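Local atomic coordinates of endo-b-1,4-glucanase (Nasutitermes takasagoensis, PDB entry 1KS8), a protein that probably hydrolyses internal beta-1,4-glucosidic linkages in cellulose and related beta-glucans, as a family 9 glycoside hydrolase. Residues L9-L14 with C348-N353; Q19-L24 with L38-D43; V260-A265 with A318-S323. One frame throughout, in Å; residues are numbered along the deposited sequence.

How the interactions relate
All three contacts belong to one catalytic domain of the (alpha/alpha)6 type. Interaction 1 joins the first helix, 5-18, to the loop after helix 324-341, 334 residues further on, and the other two lie between its segments in sequence. Interaction 2 lies in the connection that leaves the helix used by interaction 1; interaction 3 follows, between helix 257-268 and the end of helix 303-319. Centres of interactions 1 and 2 are about 26 Å apart, nearest atoms about 5 Å, without touching. Interaction 3 is centred about 38 Å from interaction 2, across the chain's centre, and about 29 Å from interaction 1, so these are separate joints of one domain, and only interaction 1 comes near a predicted active-site residue.

Interaction 1 of 3, residues L9-L14 with C348-N353; sequences LRDSLL and CGFGSN
The two flat groups here are the carboxylate of D11 and the ring of F350, turned 67° against each other, and the acid comes to the ring obliquely. A single oxygen does the touching: D11 OD1 lies 3.9 Å from F350 CD1, and it sits 4.0 Å from F350 CB, so it rests where the side chain leaves the backbone. D11 OD2 points away from the ring. With CG anti to the backbone N (chi1 174°), the F350 side chain crosses that of D11 at about a right angle. No hydrogen bond joins the segments, and the meeting is small, with 70 Å² buried in all.

The helix is 5-18, the first of the (alpha/alpha)6 domain, and S12 on it is hydrogen-bonded to N418 and Q422 of helix 415-430, the last one. D11 looks instead toward the loop after helix 324-341. That loop is held from elsewhere: C348 makes backbone hydrogen bonds to G389 and A390, and F350 O accepts one from S345 OG. Between them G349 turns the chain at positive phi (71°), about 11 Å from the side chain of D403, a predicted active-site residue.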
# COMPACT_ATOMS: atom_id res chain seq x y z
N LEU A 9 -1.69 13.79 -6.75
CA LEU A 9 -0.53 13.11 -6.17
C LEU A 9 -0.22 13.74 -4.81
O LEU A 9 0.00 13.03 -3.83
CB LEU A 9 0.69 13.24 -7.10
CG LEU A 9 2.03 12.67 -6.59
CD1 LEU A 9 1.87 11.22 -6.16
CD2 LEU A 9 3.08 12.78 -7.69
N ARG A 10 -0.21 15.07 -4.76
CA ARG A 10 0.05 15.76 -3.50
C ARG A 10 -1.05 15.42 -2.50
O ARG A 10 -0.78 15.25 -1.31
CB ARG A 10 0.08 17.28 -3.72
CG ARG A 10 1.22 17.75 -4.61
CD ARG A 10 1.16 19.26 -4.84
NE ARG A 10 2.02 19.66 -5.94
CZ ARG A 10 1.60 20.26 -7.05
NH1 ARG A 10 0.31 20.55 -7.21
NH2 ARG A 10 2.47 20.58 -8.00
N ASP A 11 -2.28 15.31 -2.98
CA ASP A 11 -3.40 14.97 -2.11
C ASP A 11 -3.22 13.57 -1.52
O ASP A 11 -3.47 13.35 -0.34
CB ASP A 11 -4.73 15.01 -2.87
CG ASP A 11 -5.20 16.43 -3.17
OD1 ASP A 11 -6.24 16.55 -3.85
OD2 ASP A 11 -4.56 17.40 -2.72
N SER A 12 -2.78 12.63 -2.35
CA SER A 12 -2.56 11.27 -1.88
C SER A 12 -1.51 11.27 -0.77
O SER A 12 -1.61 10.52 0.20
CB SER A 12 -2.12 10.37 -3.04
OG SER A 12 -2.07 9.00 -2.64
N LEU A 13 -0.49 12.11 -0.91
CA LEU A 13 0.54 12.19 0.12
C LEU A 13 -0.07 12.75 1.41
O LEU A 13 0.37 12.40 2.50
CB LEU A 13 1.71 13.05 -0.37
CG LEU A 13 2.61 12.30 -1.35
CD1 LEU A 13 3.49 13.27 -2.11
CD2 LEU A 13 3.44 11.27 -0.59
N LEU A 14 -1.08 13.61 1.29
CA LEU A 14 -1.74 14.15 2.48
C LEU A 14 -2.51 13.03 3.16
O LEU A 14 -2.64 13.01 4.38
CB LEU A 14 -2.69 15.30 2.12
CG LEU A 14 -2.03 16.60 1.63
CD1 LEU A 14 -3.12 17.60 1.29
CD2 LEU A 14 -1.12 17.16 2.71
N CYS A 348 -11.57 11.50 -1.65
CA CYS A 348 -11.97 12.48 -0.65
C CYS A 348 -11.21 13.79 -0.80
O CYS A 348 -10.02 13.80 -1.09
CB CYS A 348 -11.75 11.92 0.76
SG CYS A 348 -12.74 10.44 1.12
N GLY A 349 -11.92 14.91 -0.60
CA GLY A 349 -11.30 16.22 -0.70
C GLY A 349 -10.91 16.66 -2.09
O GLY A 349 -10.18 17.64 -2.26
N PHE A 350 -11.39 15.95 -3.11
CA PHE A 350 -11.06 16.29 -4.48
C PHE A 350 -12.22 16.15 -5.46
O PHE A 350 -13.04 15.24 -5.35
CB PHE A 350 -9.93 15.39 -5.00
CG PHE A 350 -9.63 15.60 -6.46
CD1 PHE A 350 -8.73 16.57 -6.87
CD2 PHE A 350 -10.30 14.86 -7.44
CE1 PHE A 350 -8.50 16.82 -8.22
CE2 PHE A 350 -10.08 15.10 -8.79
CZ PHE A 350 -9.18 16.08 -9.19
N GLY A 351 -12.28 17.07 -6.41
CA GLY A 351 -13.28 17.00 -7.45
C GLY A 351 -14.74 17.20 -7.11
O GLY A 351 -15.10 17.73 -6.07
N SER A 352 -15.58 16.74 -8.03
CA SER A 352 -17.02 16.89 -7.92
C SER A 352 -17.73 15.88 -7.02
O SER A 352 -17.59 14.68 -7.20
CB SER A 352 -17.64 16.83 -9.31
OG SER A 352 -19.04 17.00 -9.26
N ASN A 353 -18.49 16.40 -6.07
CA ASN A 353 -19.29 15.58 -5.16
C ASN A 353 -18.53 14.37 -4.62
O ASN A 353 -19.00 13.23 -4.73
CB ASN A 353 -20.55 15.12 -5.89
CG ASN A 353 -21.60 14.53 -4.96
OD1 ASN A 353 -22.47 13.78 -5.40
ND2 ASN A 353 -21.53 14.88 -3.68

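Interaction 2 of 3, residues Q19-L24 with L38-D43; sequences QRSGRL and LNDQGD
L38 drives one methyl against the chain at G22-R23, while the R23 side chain bends round so that one face of its guanidinium is turned to that same methyl. The group is L38 CD2, which lies 3.6 Å from R23 N and an equal 3.6 Å from G22 C, so it rests on the backbone between the two residues. R23 CB stands 4.2 Å from L38 CD2. Beyond it the arginine runs out with CG anti to the backbone N (chi1 -172°) and then folds at chi3 (-64°), which brings the guanidinium back toward the leucine. G22 passes with phi 94°, where a CB would run into the preceding carbonyl O.

Both segments belong to the long irregular connection between helix 5-18 and strand 60-61, the first strand of the domain's small antiparallel sheet. At the polar end of the contact S21 OG and D40 OD2 are 4.3 Å apart and share a water. S21 OG is hydrogen-bonded to it at 2.9 Å, and the water in turn donates only a weak bond, 3.5 Å, to D40 OD2. Stronger partners grip the D40 carboxylate from outside: K60 makes a salt bridge to OD2 and R137 another to OD1.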
# COMPACT_ATOMS: atom_id res chain seq x y z
N GLN A 19 -2.54 9.16 7.97
CA GLN A 19 -2.46 7.78 8.47
C GLN A 19 -1.27 7.55 9.40
O GLN A 19 -1.09 6.45 9.92
CB GLN A 19 -2.36 6.80 7.31
CG GLN A 19 -3.59 6.75 6.41
CD GLN A 19 -4.83 6.33 7.16
OE1 GLN A 19 -5.65 7.16 7.55
NE2 GLN A 19 -4.98 5.03 7.38
N ARG A 20 -0.46 8.58 9.61
CA ARG A 20 0.72 8.43 10.46
C ARG A 20 0.42 8.16 11.92
O ARG A 20 -0.42 8.81 12.54
CB ARG A 20 1.60 9.67 10.36
CG ARG A 20 2.27 9.85 9.02
CD ARG A 20 2.98 11.19 8.96
NE ARG A 20 3.74 11.33 7.72
CZ ARG A 20 4.46 12.40 7.41
NH1 ARG A 20 4.52 13.43 8.25
NH2 ARG A 20 5.13 12.44 6.27
N SER A 21 1.13 7.18 12.47
CA SER A 21 1.02 6.82 13.88
C SER A 21 2.31 7.29 14.55
O SER A 21 3.34 7.46 13.89
CB SER A 21 0.88 5.30 14.02
OG SER A 21 0.81 4.93 15.39
N GLY A 22 2.25 7.53 15.86
CA GLY A 22 3.42 7.96 16.59
C GLY A 22 3.57 9.46 16.76
O GLY A 22 2.59 10.20 16.71
N ARG A 23 4.80 9.90 16.98
CA ARG A 23 5.09 11.32 17.15
C ARG A 23 5.21 11.98 15.78
O ARG A 23 6.05 11.60 14.97
CB ARG A 23 6.40 11.50 17.93
CG ARG A 23 6.68 12.94 18.33
CD ARG A 23 7.92 13.06 19.21
NE ARG A 23 7.76 12.39 20.50
CZ ARG A 23 7.99 11.10 20.71
NH1 ARG A 23 8.40 10.32 19.71
NH2 ARG A 23 7.81 10.57 21.91
N LEU A 24 4.34 12.95 15.52
CA LEU A 24 4.34 13.64 14.23
C LEU A 24 5.40 14.74 14.17
O LEU A 24 5.67 15.41 15.16
CB LEU A 24 2.95 14.22 13.97
CG LEU A 24 1.83 13.17 14.08
CD1 LEU A 24 0.49 13.83 13.84
CD2 LEU A 24 2.07 12.04 13.09
N LEU A 38 1.91 6.49 21.38
CA LEU A 38 3.29 6.71 21.82
C LEU A 38 3.84 5.63 22.74
O LEU A 38 5.01 5.66 23.10
CB LEU A 38 3.40 8.08 22.50
CG LEU A 38 2.97 9.27 21.63
CD1 LEU A 38 3.10 10.56 22.44
CD2 LEU A 38 3.82 9.33 20.38
N ASN A 39 3.00 4.67 23.11
CA ASN A 39 3.42 3.59 23.99
C ASN A 39 3.54 2.25 23.26
O ASN A 39 3.73 1.21 23.88
CB ASN A 39 2.43 3.44 25.16
CG ASN A 39 2.53 4.58 26.15
OD1 ASN A 39 1.52 5.14 26.57
ND2 ASN A 39 3.76 4.91 26.55
N ASP A 40 3.40 2.28 21.93
CA ASP A 40 3.51 1.05 21.15
C ASP A 40 4.88 0.43 21.40
O ASP A 40 5.91 1.07 21.20
CB ASP A 40 3.31 1.35 19.66
CG ASP A 40 1.85 1.57 19.30
OD1 ASP A 40 1.01 1.67 20.22
OD2 ASP A 40 1.53 1.65 18.09
N GLN A 41 4.89 -0.83 21.84
CA GLN A 41 6.15 -1.48 22.15
C GLN A 41 6.10 -3.00 22.05
O GLN A 41 5.03 -3.61 22.12
CB GLN A 41 6.57 -1.08 23.57
CG GLN A 41 5.61 -1.56 24.65
CD GLN A 41 5.80 -0.82 25.95
OE1 GLN A 41 5.32 0.30 26.12
NE2 GLN A 41 6.50 -1.44 26.89
N GLY A 42 7.28 -3.60 21.91
CA GLY A 42 7.40 -5.04 21.80
C GLY A 42 7.31 -5.75 23.13
O GLY A 42 7.11 -5.13 24.17
N ASP A 43 7.47 -7.07 23.10
CA ASP A 43 7.36 -7.88 24.31
C ASP A 43 8.42 -7.59 25.37
O ASP A 43 8.20 -7.87 26.55
CB ASP A 43 7.36 -9.37 23.92
CG ASP A 43 6.14 -9.75 23.09
OD1 ASP A 43 6.09 -10.89 22.59
OD2 ASP A 43 5.24 -8.90 22.93
O HOH W 1 3.06 4.65 17.14

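Interaction 3 of 3, residues V260-A265 with A318-S323; sequences VQVLLA and AELGLS
L320, where helix 303-319 gives way to a turn in this (alpha/alpha)6 domain, reaches across to V262 and A265 on helix 257-268. The helix finishes in a Schellman motif: G321 is the first residue to leave helical angles, with positive phi, and its N bonds back to A318 O. L320 thus sits just before the turn, with its CB directed at the neighbouring helix.

The leucine is stretched out. CG stands anti to its own carbonyl carbon (chi1 -66°), and CD1 then continues anti to CA (chi2 174°), which makes CD1 the leading methyl. It meets V262 CG2 at 3.5 Å, and A265 CB lies 3.7 Å from the same L320 CD1. V262 and A265 are three residues apart, so their methyls come from successive turns of one helix face. V262 plays its part through its rotamer: chi1 (76°) puts CG1 in the tight site between the backbone N and the carbonyl carbon, while CG2 stands anti to N and is presented to the leucine; the two side chains meet at a slant.

An alanine in place of L320 would remove both delta methyls, and V262 CG2 and A265 CB would probably lose this apolar partner, with a gap opened between the two helices. Other helices pack round helix 257-268 as well: V260 and L263 lie on helix 212-226, and Y273 of helix 271-286 touches L264 and also A265. L320's second branch adds a looser contact, with CD2 4.1 Å from both the CB and the carbonyl carbon of A265.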
# COMPACT_ATOMS: atom_id res chain seq x y z
N VAL A 260 5.42 -9.34 -9.75
CA VAL A 260 6.63 -10.16 -9.86
C VAL A 260 7.03 -10.31 -11.32
O VAL A 260 8.20 -10.14 -11.68
CB VAL A 260 6.41 -11.57 -9.27
CG1 VAL A 260 7.56 -12.48 -9.64
CG2 VAL A 260 6.28 -11.48 -7.75
N GLN A 261 6.05 -10.61 -12.16
CA GLN A 261 6.29 -10.80 -13.58
C GLN A 261 6.77 -9.55 -14.32
O GLN A 261 7.72 -9.62 -15.10
CB GLN A 261 5.02 -11.35 -14.23
CG GLN A 261 4.75 -12.79 -13.81
CD GLN A 261 3.32 -13.23 -14.06
OE1 GLN A 261 3.00 -14.42 -13.96
NE2 GLN A 261 2.45 -12.28 -14.37
N VAL A 262 6.15 -8.41 -14.08
CA VAL A 262 6.58 -7.20 -14.77
C VAL A 262 7.93 -6.75 -14.22
O VAL A 262 8.73 -6.15 -14.94
CB VAL A 262 5.52 -6.07 -14.65
CG1 VAL A 262 5.55 -5.44 -13.27
CG2 VAL A 262 5.75 -5.03 -15.74
N LEU A 263 8.20 -7.06 -12.96
CA LEU A 263 9.47 -6.69 -12.33
C LEU A 263 10.59 -7.56 -12.94
O LEU A 263 11.62 -7.04 -13.38
CB LEU A 263 9.42 -6.93 -10.82
CG LEU A 263 10.21 -6.01 -9.88
CD1 LEU A 263 10.46 -6.76 -8.57
CD2 LEU A 263 11.53 -5.58 -10.49
N LEU A 264 10.38 -8.87 -12.96
CA LEU A 264 11.37 -9.78 -13.52
C LEU A 264 11.58 -9.53 -15.01
O LEU A 264 12.68 -9.72 -15.53
CB LEU A 264 10.98 -11.24 -13.28
CG LEU A 264 11.22 -11.74 -11.85
CD1 LEU A 264 10.68 -13.15 -11.70
CD2 LEU A 264 12.71 -11.71 -11.54
N ALA A 265 10.53 -9.10 -15.71
CA ALA A 265 10.65 -8.81 -17.13
C ALA A 265 11.66 -7.68 -17.31
O ALA A 265 12.49 -7.71 -18.22
CB ALA A 265 9.30 -8.41 -17.71
N ALA A 318 3.77 -0.79 -20.01
CA ALA A 318 4.05 0.14 -21.09
C ALA A 318 5.53 0.50 -21.12
O ALA A 318 6.11 0.70 -22.19
CB ALA A 318 3.20 1.40 -20.93
N GLU A 319 6.15 0.58 -19.94
CA GLU A 319 7.57 0.91 -19.85
C GLU A 319 8.43 -0.19 -20.47
O GLU A 319 9.57 0.06 -20.87
CB GLU A 319 7.97 1.14 -18.39
CG GLU A 319 7.34 2.37 -17.78
CD GLU A 319 7.77 3.65 -18.48
OE1 GLU A 319 6.96 4.60 -18.56
OE2 GLU A 319 8.93 3.72 -18.95
N LEU A 320 7.89 -1.40 -20.53
CA LEU A 320 8.60 -2.54 -21.11
C LEU A 320 8.52 -2.47 -22.63
O LEU A 320 9.17 -3.24 -23.34
CB LEU A 320 7.99 -3.86 -20.64
CG LEU A 320 8.09 -4.24 -19.16
CD1 LEU A 320 7.28 -5.50 -18.90
CD2 LEU A 320 9.54 -4.44 -18.77
N GLY A 321 7.70 -1.54 -23.13
CA GLY A 321 7.54 -1.40 -24.56
C GLY A 321 6.33 -2.17 -25.07
O GLY A 321 6.16 -2.34 -26.28
N LEU A 322 5.50 -2.65 -24.15
CA LEU A 322 4.30 -3.40 -24.51
C LEU A 322 3.13 -2.45 -24.75
O LEU A 322 2.70 -1.75 -23.83
CB LEU A 322 3.93 -4.38 -23.40
CG LEU A 322 4.87 -5.56 -23.14
CD1 LEU A 322 4.45 -6.28 -21.87
CD2 LEU A 322 4.84 -6.51 -24.33
N SER A 323 2.63 -2.43 -25.99
CA SER A 323 1.49 -1.59 -26.37
C SER A 323 1.44 -0.34 -25.51
O SER A 323 0.39 -0.02 -24.93
CB SER A 323 0.18 -2.36 -26.22
OG SER A 323 0.25 -3.62 -26.87